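Local coordinates for protein monoacylglycerol lipase (Palaeococcus ferrophilus, PDB 6QE2) that hydrolyses monoacylglycerols, probably releasing a fatty acid and glycerol by way of an alpha/beta-hydrolase catalytic serine, at residues 68-73 with 94-99; 72-77 with 101-106; 146-151 with 202-207; 153-158 with 235-240. All blocks are in the same frame, centred on the assembly; numbering follows the deposited sequence.

Contact 1 of 4, residues 68-73 with 94-99; sequences KIIDSI and IRYAET
Tyr96 reaches from one helix to the next and is held at two places, its hydroxyl and one face of its ring. The hydroxyl OH donates to Asp71 OD1 at 2.6 Å, using the anti lone pair of that oxygen, the one turned away from OD2. The same OD1 also lies 3.2 Å from Tyr96 CE1, at the edge of the ring, and the carboxylate plane is turned 58° from that of the ring. Over one face sits Ile70, whose CG2 makes a CH-pi contact 3.6 Å from the ring centroid, only 17° off the normal. That methyl is placed there because it stands anti to the Ile70 backbone N, while CG1 lies beside the N. An alpha/beta-hydrolase core is the setting: helices 63-77 and 88-99 come before and after strand 82-86 of the central sheet, and the second of them follows what is probably the nucleophile elbow. A phenylalanine in place of Tyr96 would keep the ring over Ile70 but would probably cost Asp71 OD1 its bond across the contact, leaving the carboxylate tied to the second helix and its end by fewer bonds. Asp71 OD2 has a separate partner in the salt bridge to Arg100 NH2. Further out, Thr99 OG1 and Thr99 N approach Arg95 O from opposite faces of its carbonyl plane near the helix end, the hydroxyl at 2.8 Å. Arg95 NH1 meets Glu98 OE1 in the guanidinium plane at 2.9 Å and pairs with Glu187 as well.

Contact 2 of 4, residues 72-77 with 101-106; sequences SIIEEL and PDKIMG
Ile74 lays its two branches against different parts of Lys103, and the conformations of both residues decide what touches. The CG2 branch of Ile74, anti to its own backbone N, faces the far end of the lysine, 3.9 Å from Lys103 NZ and 4.0 Å from Lys103 CE. The longer branch leads through CG1 to CD1, which rests 3.8 Å from the backbone oxygen Lys103 O. The Lys103 chain runs straight only as far as CD; two successive bends, chi3 71° and chi4 65°, curl the aliphatic end and the ammonium over the isoleucine. Ile104 holds CG1 between its backbone N and carbonyl carbon, chi1 61°, which carries CD1 off towards Ala97 and leaves the CG2 methyl facing Ile74 CD1 at 4.2 Å. The isoleucine methyls of Ile74 thus meet a carbonyl oxygen, the end of the lysine and one methyl, with the lysine covering the outer rim. Tyr96 touches all three residues from the neighbouring helix, and Pro81 also meets Ile74. Segment 101-106 is the return loop of a beta-alpha-beta crossover, from strand 82-86 through helix 88-99 to the parallel strand 106-110, a repeating unit of the alpha/beta-hydrolase fold.

Contact 3 of 4, residues 146-151 with 202-207; sequences PKLLSR and ADIITP
Leu148 and Leu149 pack against Ile204 and Ile205, beside a flat group that shapes the second loop, the Asp203 carboxylate. Thr206 N donates to Asp203 OD1 at 3.0 Å from well above the carboxylate plane, an Asx motif, and Thr206 OG1 reaches OD2 at 2.7 Å, likewise out of the plane. His233 ND1 is also hydrogen-bonded to OD2. Across the contact the touching is mostly apolar. Both methyls of Leu148 clasp the tip of Ile204, CD2 lying 3.5 Å from Ile204 CD1, and the two side chains cross at about a right angle. Ile205 CD1 comes up to the Leu148 backbone, 3.5 Å from Leu148 O, and meets Leu149 CD2 at 3.8 Å. One water joins the backbones, donating to Leu148 O at 2.7 Å and accepting from Ile204 N. An alanine at Leu148 removes both terminal methyls and would probably open a gap beside Ile204 CD1, leaving that branch free to turn. The pattern of Asp203, His233 and a serine on the elbow suggests the Ser-His-Asp triad of alpha/beta hydrolases, with this loop carrying the acid; the lauryl dimethylamine-N-oxide touching Ile205 and Thr206 fits a place beside the probable active site.

Contact 4 of 4, residues 153-158 with 235-240; sequences PDAVKR and IFEDPE
Arg158 and Glu237 form a short salt bridge, NH2 to OE1 at 2.5 Å, with an N-H...O angle of 169°. The pair joins helix 153-161, which lies in the long insertion between core strands 106-110 and 195-200 where alpha/beta hydrolases of this kind carry their cap, to the type I beta turn running from Ile235 to Asp238. OE1 lies in the guanidinium plane of Arg158 but is itself approached on its syn side, tilted out of the carboxylate plane, and the two planes stand 42° apart. The bridge rests on this one N-H...O bond. Arg158 bends at chi3 (-76°), folding its guanidinium back over its own helix so that one face covers Asp154 O and Ala155 CA. Glu237 reaches out from the third position of the turn, which is closed by the bond from Asp238 N to Ile235 O at 3.1 Å. The second carboxylate oxygen of Glu237, OE2, has a long, weak ion pair with Arg28. Neighbouring bonds tie the loop just before the helix to the same turn region: Asp238 OD2 and Glu240 OE1 make salt bridges with Arg151, and Glu237 O accepts from Asn152 ND2, whose OD1 in turn bonds Asp154 N at the start of the helix. Beneath the exposed arginine the packing rests on the buried Ala155, a small residue that lets the glutamate chain lie close to the helix. Its CB is 3.8 Å from Glu237 CB, 3.5 Å from Glu237 CD and 3.4 Å from Glu237 OE2.

The four contacts form two clusters on opposite sides of the chain's centre. Contacts 1 and 2 share helix 63-77 and have centres about 7 Å apart; Tyr96 is common ground, its OH 3.3 Å from Ile74 CD1. Contacts 3 and 4, with centres about 11 Å apart, alternate their segments along the chain and are linked through Arg151. The clusters follow in series, their centres 26 to 32 Å apart. The first joins helices and a crossover loop of the core; the second joins the inserted region to the loops around the probable acid and histidine, so one cluster lies within the core and the other ties the inserted region to it.

Contact 1 of 4, residues 68-73 with 94-99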
loop_
_atom_site.group_PDB
_atom_site.type_symbol
_atom_site.label_atom_id
_atom_site.label_comp_id
_atom_site.label_asym_id
_atom_site.label_seq_id
_atom_site.Cartn_x
_atom_site.Cartn_y
_atom_site.Cartn_z
ATOM N N LYS A 68 -3.870 -6.743 11.348
ATOM C CA LYS A 68 -3.569 -7.180 12.703
ATOM C C LYS A 68 -2.135 -6.786 13.072
ATOM O O LYS A 68 -1.857 -6.474 14.211
ATOM C CB LYS A 68 -3.786 -8.679 12.863
ATOM C CG LYS A 68 -5.248 -9.041 13.008
ATOM C CD LYS A 68 -5.462 -10.532 13.152
ATOM C CE LYS A 68 -6.944 -10.855 13.233
ATOM N NZ LYS A 68 -7.597 -10.812 11.896
ATOM N N ILE A 69 -1.231 -6.804 12.100
ATOM C CA ILE A 69 0.141 -6.377 12.323
ATOM C C ILE A 69 0.122 -4.886 12.669
ATOM O O ILE A 69 0.775 -4.452 13.596
ATOM C CB ILE A 69 1.031 -6.647 11.102
ATOM C CG1 ILE A 69 1.301 -8.145 10.976
ATOM C CG2 ILE A 69 2.344 -5.894 11.204
ATOM C CD1 ILE A 69 1.811 -8.558 9.618
ATOM N N ILE A 70 -0.677 -4.115 11.943
ATOM C CA ILE A 70 -0.804 -2.688 12.216
ATOM C C ILE A 70 -1.369 -2.463 13.623
ATOM O O ILE A 70 -0.926 -1.581 14.326
ATOM C CB ILE A 70 -1.655 -1.966 11.161
ATOM C CG1 ILE A 70 -0.979 -2.034 9.794
ATOM C CG2 ILE A 70 -1.891 -0.523 11.561
ATOM C CD1 ILE A 70 -1.893 -1.674 8.650
ATOM N N ASP A 71 -2.336 -3.281 14.029
ATOM C CA ASP A 71 -2.898 -3.217 15.372
ATOM C C ASP A 71 -1.771 -3.332 16.391
ATOM O O ASP A 71 -1.679 -2.548 17.310
ATOM C CB ASP A 71 -3.856 -4.379 15.619
ATOM C CG ASP A 71 -5.215 -4.172 15.009
ATOM O OD1 ASP A 71 -5.594 -3.034 14.710
ATOM O OD2 ASP A 71 -5.918 -5.177 14.845
ATOM N N SER A 72 -0.934 -4.346 16.218
ATOM C CA SER A 72 0.199 -4.590 17.090
ATOM C C SER A 72 1.178 -3.423 17.115
ATOM O O SER A 72 1.708 -3.094 18.158
ATOM C CB SER A 72 0.918 -5.881 16.690
ATOM O OG SER A 72 1.838 -5.677 15.645
ATOM N N ILE A 73 1.417 -2.804 15.966
ATOM C CA ILE A 73 2.334 -1.672 15.923
ATOM C C ILE A 73 1.759 -0.490 16.691
ATOM O O ILE A 73 2.480 0.199 17.422
ATOM C CB ILE A 73 2.647 -1.304 14.460
ATOM C CG1 ILE A 73 3.436 -2.431 13.784
ATOM C CG2 ILE A 73 3.410 0.016 14.388
ATOM C CD1 ILE A 73 3.573 -2.254 12.276
ATOM N N ILE A 94 -6.317 1.849 3.676
ATOM C CA ILE A 94 -7.696 2.305 3.552
ATOM C C ILE A 94 -8.627 1.398 4.353
ATOM O O ILE A 94 -9.508 1.869 5.081
ATOM C CB ILE A 94 -8.096 2.378 2.068
ATOM C CG1 ILE A 94 -7.341 3.528 1.396
ATOM C CG2 ILE A 94 -9.604 2.553 1.925
ATOM C CD1 ILE A 94 -7.379 3.495 -0.113
ATOM N N ARG A 95 -8.447 0.078 4.238
ATOM C CA ARG A 95 -9.273 -0.839 5.017
ATOM C C ARG A 95 -9.038 -0.669 6.510
ATOM O O ARG A 95 -9.974 -0.807 7.305
ATOM C CB ARG A 95 -9.009 -2.282 4.594
ATOM C CG ARG A 95 -9.505 -2.608 3.187
ATOM C CD ARG A 95 -11.040 -2.686 3.109
ATOM N NE ARG A 95 -11.569 -3.736 3.979
ATOM C CZ ARG A 95 -12.573 -3.570 4.836
ATOM N NH1 ARG A 95 -13.186 -2.395 4.929
ATOM N NH2 ARG A 95 -12.978 -4.587 5.592
ATOM N N TYR A 96 -7.805 -0.351 6.907
ATOM C CA TYR A 96 -7.545 -0.084 8.316
ATOM C C TYR A 96 -8.273 1.176 8.772
ATOM O O TYR A 96 -8.876 1.194 9.853
ATOM C CB TYR A 96 -6.046 0.039 8.568
ATOM C CG TYR A 96 -5.721 -0.126 10.036
ATOM C CD1 TYR A 96 -5.467 -1.383 10.569
ATOM C CD2 TYR A 96 -5.721 0.965 10.898
ATOM C CE1 TYR A 96 -5.197 -1.554 11.914
ATOM C CE2 TYR A 96 -5.440 0.802 12.250
ATOM C CZ TYR A 96 -5.186 -0.459 12.749
ATOM O OH TYR A 96 -4.916 -0.635 14.089
ATOM N N ALA A 97 -8.236 2.234 7.955
ATOM C CA ALA A 97 -8.950 3.461 8.288
ATOM C C ALA A 97 -10.452 3.245 8.367
ATOM O O ALA A 97 -11.145 3.996 9.062
ATOM C CB ALA A 97 -8.622 4.552 7.266
ATOM N N GLU A 98 -10.963 2.214 7.691
ATOM C CA GLU A 98 -12.384 1.903 7.725
ATOM C C GLU A 98 -12.754 1.042 8.927
ATOM O O GLU A 98 -13.816 1.236 9.527
ATOM C CB GLU A 98 -12.780 1.202 6.429
ATOM C CG GLU A 98 -12.849 2.168 5.273
ATOM C CD GLU A 98 -12.986 1.504 3.928
ATOM O OE1 GLU A 98 -12.880 0.266 3.841
ATOM O OE2 GLU A 98 -13.202 2.239 2.947
ATOM N N THR A 99 -11.895 0.092 9.296
ATOM C CA THR A 99 -12.230 -0.881 10.331
ATOM C C THR A 99 -11.680 -0.538 11.710
ATOM O O THR A 99 -12.177 -1.079 12.703
ATOM C CB THR A 99 -11.731 -2.268 9.922
ATOM O OG1 THR A 99 -10.320 -2.211 9.701
ATOM C CG2 THR A 99 -12.428 -2.731 8.637
#

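Contact 2 of 4, residues 72-77 with 101-106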
loop_
_atom_site.group_PDB
_atom_site.type_symbol
_atom_site.label_atom_id
_atom_site.label_comp_id
_atom_site.label_asym_id
_atom_site.label_seq_id
_atom_site.Cartn_x
_atom_site.Cartn_y
_atom_site.Cartn_z
ATOM N N SER A 72 -0.934 -4.346 16.218
ATOM C CA SER A 72 0.199 -4.590 17.090
ATOM C C SER A 72 1.178 -3.423 17.115
ATOM O O SER A 72 1.708 -3.094 18.158
ATOM C CB SER A 72 0.918 -5.881 16.690
ATOM O OG SER A 72 1.838 -5.677 15.645
ATOM N N ILE A 73 1.417 -2.804 15.966
ATOM C CA ILE A 73 2.334 -1.672 15.923
ATOM C C ILE A 73 1.759 -0.490 16.691
ATOM O O ILE A 73 2.480 0.199 17.422
ATOM C CB ILE A 73 2.647 -1.304 14.460
ATOM C CG1 ILE A 73 3.436 -2.431 13.784
ATOM C CG2 ILE A 73 3.410 0.016 14.388
ATOM C CD1 ILE A 73 3.573 -2.254 12.276
ATOM N N ILE A 74 0.459 -0.224 16.531
ATOM C CA ILE A 74 -0.158 0.884 17.258
ATOM C C ILE A 74 -0.144 0.612 18.763
ATOM O O ILE A 74 0.072 1.527 19.568
ATOM C CB ILE A 74 -1.576 1.149 16.720
ATOM C CG1 ILE A 74 -1.499 1.684 15.288
ATOM C CG2 ILE A 74 -2.326 2.142 17.598
ATOM C CD1 ILE A 74 -2.847 1.880 14.637
ATOM N N GLU A 75 -0.347 -0.644 19.166
ATOM C CA GLU A 75 -0.239 -0.982 20.588
ATOM C C GLU A 75 1.173 -0.742 21.110
ATOM O O GLU A 75 1.356 -0.232 22.223
ATOM C CB GLU A 75 -0.617 -2.447 20.821
ATOM C CG GLU A 75 -0.624 -2.829 22.310
ATOM C CD GLU A 75 -1.065 -4.258 22.579
ATOM O OE1 GLU A 75 -2.200 -4.641 22.227
ATOM O OE2 GLU A 75 -0.262 -4.998 23.189
ATOM N N GLU A 76 2.186 -1.113 20.319
ATOM C CA GLU A 76 3.573 -0.907 20.724
ATOM C C GLU A 76 3.908 0.572 20.849
ATOM O O GLU A 76 4.600 0.987 21.788
ATOM C CB GLU A 76 4.508 -1.571 19.714
ATOM C CG GLU A 76 5.988 -1.313 19.967
ATOM C CD GLU A 76 6.863 -1.840 18.848
ATOM O OE1 GLU A 76 6.341 -2.588 17.990
ATOM O OE2 GLU A 76 8.069 -1.512 18.824
ATOM N N LEU A 77 3.432 1.386 19.903
ATOM C CA LEU A 77 3.770 2.803 19.904
ATOM C C LEU A 77 3.054 3.564 21.007
ATOM O O LEU A 77 3.577 4.572 21.499
ATOM C CB LEU A 77 3.432 3.427 18.548
ATOM C CG LEU A 77 4.262 2.933 17.363
ATOM C CD1 LEU A 77 3.795 3.570 16.054
ATOM C CD2 LEU A 77 5.742 3.171 17.601
ATOM N N PRO A 101 -11.386 3.002 12.744
ATOM C CA PRO A 101 -11.438 4.400 12.278
ATOM C C PRO A 101 -10.843 5.405 13.242
ATOM O O PRO A 101 -10.366 6.458 12.798
ATOM C CB PRO A 101 -12.940 4.656 12.074
ATOM C CG PRO A 101 -13.598 3.328 12.144
ATOM C CD PRO A 101 -12.732 2.440 12.955
ATOM N N ASP A 102 -10.921 5.139 14.534
ATOM C CA ASP A 102 -10.448 6.091 15.525
ATOM C C ASP A 102 -9.023 5.884 16.008
ATOM O O ASP A 102 -8.582 6.573 16.906
ATOM C CB ASP A 102 -11.394 6.091 16.731
ATOM C CG ASP A 102 -12.836 6.370 16.348
ATOM O OD1 ASP A 102 -13.074 7.253 15.514
ATOM O OD2 ASP A 102 -13.737 5.710 16.885
ATOM N N LYS A 103 -8.304 4.953 15.396
ATOM C CA LYS A 103 -6.945 4.637 15.815
ATOM C C LYS A 103 -5.791 5.319 15.074
ATOM O O LYS A 103 -4.643 5.125 15.431
ATOM C CB LYS A 103 -6.743 3.123 15.775
ATOM C CG LYS A 103 -7.551 2.372 16.809
ATOM C CD LYS A 103 -7.313 0.873 16.721
ATOM C CE LYS A 103 -5.930 0.476 17.206
ATOM N NZ LYS A 103 -5.765 0.770 18.657
ATOM N N ILE A 104 -6.087 6.118 14.062
ATOM C CA ILE A 104 -5.034 6.761 13.291
ATOM C C ILE A 104 -5.244 8.259 13.119
ATOM O O ILE A 104 -6.344 8.743 13.268
ATOM C CB ILE A 104 -4.922 6.129 11.892
ATOM C CG1 ILE A 104 -6.233 6.305 11.134
ATOM C CG2 ILE A 104 -4.568 4.658 11.992
ATOM C CD1 ILE A 104 -6.163 5.890 9.685
ATOM N N MET A 105 -4.168 8.974 12.816
ATOM C CA MET A 105 -4.222 10.411 12.581
ATOM C C MET A 105 -4.593 10.760 11.150
ATOM O O MET A 105 -5.013 11.892 10.888
ATOM C CB MET A 105 -2.869 11.058 12.898
ATOM C CG MET A 105 -2.442 10.969 14.348
ATOM S SD MET A 105 -3.657 11.746 15.417
ATOM C CE MET A 105 -3.519 13.451 14.897
ATOM N N GLY A 106 -4.456 9.818 10.233
ATOM C CA GLY A 106 -4.642 10.076 8.819
ATOM C C GLY A 106 -4.059 8.947 8.007
ATOM O O GLY A 106 -3.283 8.122 8.495
#

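Contact 3 of 4, residues 146-151 with 202-207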
loop_
_atom_site.group_PDB
_atom_site.type_symbol
_atom_site.label_atom_id
_atom_site.label_comp_id
_atom_site.label_asym_id
_atom_site.label_seq_id
_atom_site.Cartn_x
_atom_site.Cartn_y
_atom_site.Cartn_z
ATOM N N PRO A 146 6.562 -6.205 -15.003
ATOM C CA PRO A 146 7.365 -5.162 -14.340
ATOM C C PRO A 146 7.541 -3.911 -15.175
ATOM O O PRO A 146 7.737 -2.830 -14.611
ATOM C CB PRO A 146 8.710 -5.861 -14.086
ATOM C CG PRO A 146 8.387 -7.323 -14.086
ATOM C CD PRO A 146 7.291 -7.480 -15.107
ATOM N N LYS A 147 7.452 -4.012 -16.502
ATOM C CA LYS A 147 7.573 -2.829 -17.346
ATOM C C LYS A 147 6.436 -1.841 -17.117
ATOM O O LYS A 147 6.546 -0.678 -17.523
ATOM C CB LYS A 147 7.628 -3.248 -18.814
ATOM C CG LYS A 147 8.942 -3.896 -19.209
ATOM C CD LYS A 147 8.897 -4.420 -20.636
ATOM C CE LYS A 147 7.865 -5.529 -20.760
ATOM N NZ LYS A 147 8.376 -6.822 -20.211
ATOM N N LEU A 148 5.344 -2.281 -16.503
ATOM C CA LEU A 148 4.216 -1.413 -16.204
ATOM C C LEU A 148 4.362 -0.707 -14.862
ATOM O O LEU A 148 3.471 0.061 -14.480
ATOM C CB LEU A 148 2.929 -2.243 -16.202
ATOM C CG LEU A 148 2.428 -2.739 -17.558
ATOM C CD1 LEU A 148 1.135 -3.530 -17.391
ATOM C CD2 LEU A 148 2.264 -1.596 -18.548
ATOM N N LEU A 149 5.459 -0.949 -14.144
ATOM C CA LEU A 149 5.635 -0.359 -12.820
ATOM C C LEU A 149 6.030 1.110 -12.881
ATOM O O LEU A 149 5.536 1.916 -12.086
ATOM C CB LEU A 149 6.689 -1.139 -12.039
ATOM C CG LEU A 149 6.295 -2.537 -11.575
ATOM C CD1 LEU A 149 7.523 -3.227 -11.019
ATOM C CD2 LEU A 149 5.204 -2.456 -10.524
ATOM N N SER A 150 6.913 1.478 -13.806
ATOM C CA SER A 150 7.509 2.803 -13.773
ATOM C C SER A 150 7.988 3.200 -15.159
ATOM O O SER A 150 8.466 2.358 -15.923
ATOM C CB SER A 150 8.686 2.851 -12.791
ATOM O OG SER A 150 9.357 4.099 -12.859
ATOM N N ARG A 151 7.859 4.491 -15.469
ATOM C CA ARG A 151 8.465 5.048 -16.670
ATOM C C ARG A 151 9.986 5.137 -16.576
ATOM O O ARG A 151 10.634 5.442 -17.582
ATOM C CB ARG A 151 7.870 6.426 -16.953
ATOM C CG ARG A 151 6.389 6.378 -17.278
ATOM C CD ARG A 151 5.904 7.680 -17.883
ATOM N NE ARG A 151 5.986 8.794 -16.944
ATOM C CZ ARG A 151 5.597 10.031 -17.228
ATOM N NH1 ARG A 151 5.096 10.314 -18.431
ATOM N NH2 ARG A 151 5.704 10.987 -16.314
ATOM N N ALA A 202 -1.576 7.015 -15.964
ATOM C CA ALA A 202 -1.332 5.945 -16.921
ATOM C C ALA A 202 -1.180 4.591 -16.247
ATOM O O ALA A 202 -0.754 3.627 -16.895
ATOM C CB ALA A 202 -0.089 6.258 -17.755
ATOM N N ASP A 203 -1.539 4.499 -14.970
ATOM C CA ASP A 203 -1.431 3.261 -14.212
ATOM C C ASP A 203 -2.497 2.271 -14.680
ATOM O O ASP A 203 -3.695 2.555 -14.589
ATOM C CB ASP A 203 -1.598 3.591 -12.728
ATOM C CG ASP A 203 -1.380 2.408 -11.810
ATOM O OD1 ASP A 203 -1.183 1.269 -12.281
ATOM O OD2 ASP A 203 -1.401 2.640 -10.582
ATOM N N ILE A 204 -2.070 1.124 -15.206
ATOM C CA ILE A 204 -2.998 0.042 -15.527
ATOM C C ILE A 204 -2.906 -1.122 -14.552
ATOM O O ILE A 204 -3.712 -2.061 -14.652
ATOM C CB ILE A 204 -2.836 -0.450 -16.982
ATOM C CG1 ILE A 204 -1.401 -0.856 -17.291
ATOM C CG2 ILE A 204 -3.290 0.629 -17.956
ATOM C CD1 ILE A 204 -1.212 -1.202 -18.759
ATOM N N ILE A 205 -1.952 -1.106 -13.622
ATOM C CA ILE A 205 -1.911 -2.150 -12.605
ATOM C C ILE A 205 -3.024 -1.927 -11.588
ATOM O O ILE A 205 -3.729 -2.867 -11.197
ATOM C CB ILE A 205 -0.525 -2.172 -11.932
ATOM C CG1 ILE A 205 0.548 -2.588 -12.939
ATOM C CG2 ILE A 205 -0.531 -3.111 -10.736
ATOM C CD1 ILE A 205 1.957 -2.410 -12.447
ATOM N N THR A 206 -3.195 -0.683 -11.138
ATOM C CA THR A 206 -4.327 -0.268 -10.309
ATOM C C THR A 206 -4.934 0.943 -11.002
ATOM O O THR A 206 -4.476 2.075 -10.804
ATOM C CB THR A 206 -3.895 0.062 -8.877
ATOM O OG1 THR A 206 -2.816 1.001 -8.908
ATOM C CG2 THR A 206 -3.433 -1.188 -8.134
ATOM N N PRO A 207 -5.919 0.738 -11.862
ATOM C CA PRO A 207 -6.512 1.866 -12.590
ATOM C C PRO A 207 -6.929 2.982 -11.658
ATOM O O PRO A 207 -7.637 2.744 -10.709
ATOM C CB PRO A 207 -7.727 1.241 -13.258
ATOM C CG PRO A 207 -7.299 -0.157 -13.505
ATOM C CD PRO A 207 -6.476 -0.545 -12.311
HETATM O O HOH W 1 1.072 0.909 -15.409
#

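Contact 4 of 4, residues 153-158 with 235-240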
loop_
_atom_site.group_PDB
_atom_site.type_symbol
_atom_site.label_atom_id
_atom_site.label_comp_id
_atom_site.label_asym_id
_atom_site.label_seq_id
_atom_site.Cartn_x
_atom_site.Cartn_y
_atom_site.Cartn_z
ATOM N N PRO A 153 13.251 3.306 -16.598
ATOM C CA PRO A 153 13.752 1.973 -16.930
ATOM C C PRO A 153 14.715 1.408 -15.888
ATOM O O PRO A 153 14.740 0.206 -15.684
ATOM C CB PRO A 153 14.442 2.183 -18.277
ATOM C CG PRO A 153 14.757 3.633 -18.319
ATOM C CD PRO A 153 13.647 4.312 -17.590
ATOM N N ASP A 154 15.481 2.269 -15.234
ATOM C CA ASP A 154 16.427 1.829 -14.222
ATOM C C ASP A 154 15.703 1.344 -12.963
ATOM O O ASP A 154 16.176 0.457 -12.265
ATOM C CB ASP A 154 17.413 2.945 -13.890
ATOM C CG ASP A 154 18.386 3.217 -15.023
ATOM O OD1 ASP A 154 18.593 4.401 -15.355
ATOM O OD2 ASP A 154 18.941 2.251 -15.583
ATOM N N ALA A 155 14.550 1.931 -12.687
ATOM C CA ALA A 155 13.755 1.527 -11.540
ATOM C C ALA A 155 13.191 0.143 -11.798
ATOM O O ALA A 155 13.139 -0.686 -10.906
ATOM C CB ALA A 155 12.635 2.516 -11.299
ATOM N N VAL A 156 12.779 -0.099 -13.038
ATOM C CA VAL A 156 12.220 -1.380 -13.414
ATOM C C VAL A 156 13.283 -2.448 -13.300
ATOM O O VAL A 156 13.039 -3.517 -12.776
ATOM C CB VAL A 156 11.689 -1.366 -14.848
ATOM C CG1 VAL A 156 11.324 -2.768 -15.287
ATOM C CG2 VAL A 156 10.492 -0.446 -14.954
ATOM N N LYS A 157 14.474 -2.131 -13.776
ATOM C CA LYS A 157 15.588 -3.057 -13.719
ATOM C C LYS A 157 15.940 -3.409 -12.276
ATOM O O LYS A 157 16.202 -4.555 -11.962
ATOM C CB LYS A 157 16.793 -2.460 -14.436
ATOM C CG LYS A 157 18.073 -3.248 -14.280
ATOM C CD LYS A 157 19.139 -2.689 -15.201
ATOM C CE LYS A 157 20.518 -2.933 -14.633
ATOM N NZ LYS A 157 20.951 -4.328 -14.900
ATOM N N ARG A 158 15.939 -2.413 -11.403
ATOM C CA ARG A 158 16.246 -2.647 -10.003
ATOM C C ARG A 158 15.235 -3.599 -9.372
ATOM O O ARG A 158 15.599 -4.482 -8.616
ATOM C CB ARG A 158 16.263 -1.331 -9.232
ATOM C CG ARG A 158 17.528 -0.530 -9.427
ATOM C CD ARG A 158 17.708 0.494 -8.328
ATOM N NE ARG A 158 16.835 1.640 -8.502
ATOM C CZ ARG A 158 17.044 2.608 -9.382
ATOM N NH1 ARG A 158 18.098 2.564 -10.177
ATOM N NH2 ARG A 158 16.197 3.620 -9.466
ATOM N N ILE A 235 4.980 5.897 -8.752
ATOM C CA ILE A 235 5.364 7.283 -8.997
ATOM C C ILE A 235 6.681 7.630 -8.316
ATOM O O ILE A 235 7.299 8.646 -8.678
ATOM C CB ILE A 235 4.234 8.229 -8.544
ATOM C CG1 ILE A 235 2.880 7.703 -9.026
ATOM C CG2 ILE A 235 4.428 9.639 -9.099
ATOM C CD1 ILE A 235 1.689 8.376 -8.378
ATOM N N PHE A 236 7.150 6.788 -7.382
ATOM C CA PHE A 236 8.285 7.112 -6.511
ATOM C C PHE A 236 9.535 7.486 -7.291
ATOM O O PHE A 236 10.285 8.381 -6.878
ATOM C CB PHE A 236 8.613 5.929 -5.596
ATOM C CG PHE A 236 7.492 5.525 -4.694
ATOM C CD1 PHE A 236 6.538 4.616 -5.117
ATOM C CD2 PHE A 236 7.404 6.038 -3.410
ATOM C CE1 PHE A 236 5.505 4.236 -4.282
ATOM C CE2 PHE A 236 6.372 5.665 -2.571
ATOM C CZ PHE A 236 5.419 4.763 -3.009
ATOM N N GLU A 237 9.808 6.731 -8.348
ATOM C CA GLU A 237 10.989 6.943 -9.170
ATOM C C GLU A 237 10.700 7.504 -10.559
ATOM O O GLU A 237 11.565 7.474 -11.427
ATOM C CB GLU A 237 11.803 5.652 -9.261
ATOM C CG GLU A 237 11.962 4.948 -7.922
ATOM C CD GLU A 237 12.869 3.739 -7.994
ATOM O OE1 GLU A 237 14.096 3.921 -8.122
ATOM O OE2 GLU A 237 12.357 2.606 -7.911
ATOM N N ASP A 238 9.487 8.001 -10.773
ATOM C CA ASP A 238 9.127 8.550 -12.074
ATOM C C ASP A 238 10.049 9.722 -12.356
ATOM O O ASP A 238 10.275 10.558 -11.485
ATOM C CB ASP A 238 7.678 9.028 -12.060
ATOM C CG ASP A 238 7.158 9.355 -13.443
ATOM O OD1 ASP A 238 7.120 10.549 -13.799
ATOM O OD2 ASP A 238 6.787 8.417 -14.173
ATOM N N PRO A 239 10.530 9.805 -13.627
ATOM C CA PRO A 239 11.439 10.888 -14.036
ATOM C C PRO A 239 10.813 12.246 -13.912
ATOM O O PRO A 239 11.453 13.174 -13.407
ATOM C CB PRO A 239 11.746 10.536 -15.505
ATOM C CG PRO A 239 11.442 9.014 -15.616
ATOM C CD PRO A 239 10.219 8.892 -14.764
ATOM N N GLU A 240 9.551 12.363 -14.277
ATOM C CA GLU A 240 8.869 13.649 -14.229
ATOM C C GLU A 240 8.353 13.962 -12.836
ATOM O O GLU A 240 8.461 15.105 -12.376
ATOM C CB GLU A 240 7.719 13.651 -15.238
ATOM C CG GLU A 240 6.920 14.921 -15.251
ATOM C CD GLU A 240 5.850 14.934 -16.313
ATOM O OE1 GLU A 240 5.668 13.898 -17.018
ATOM O OE2 GLU A 240 5.158 15.977 -16.430
#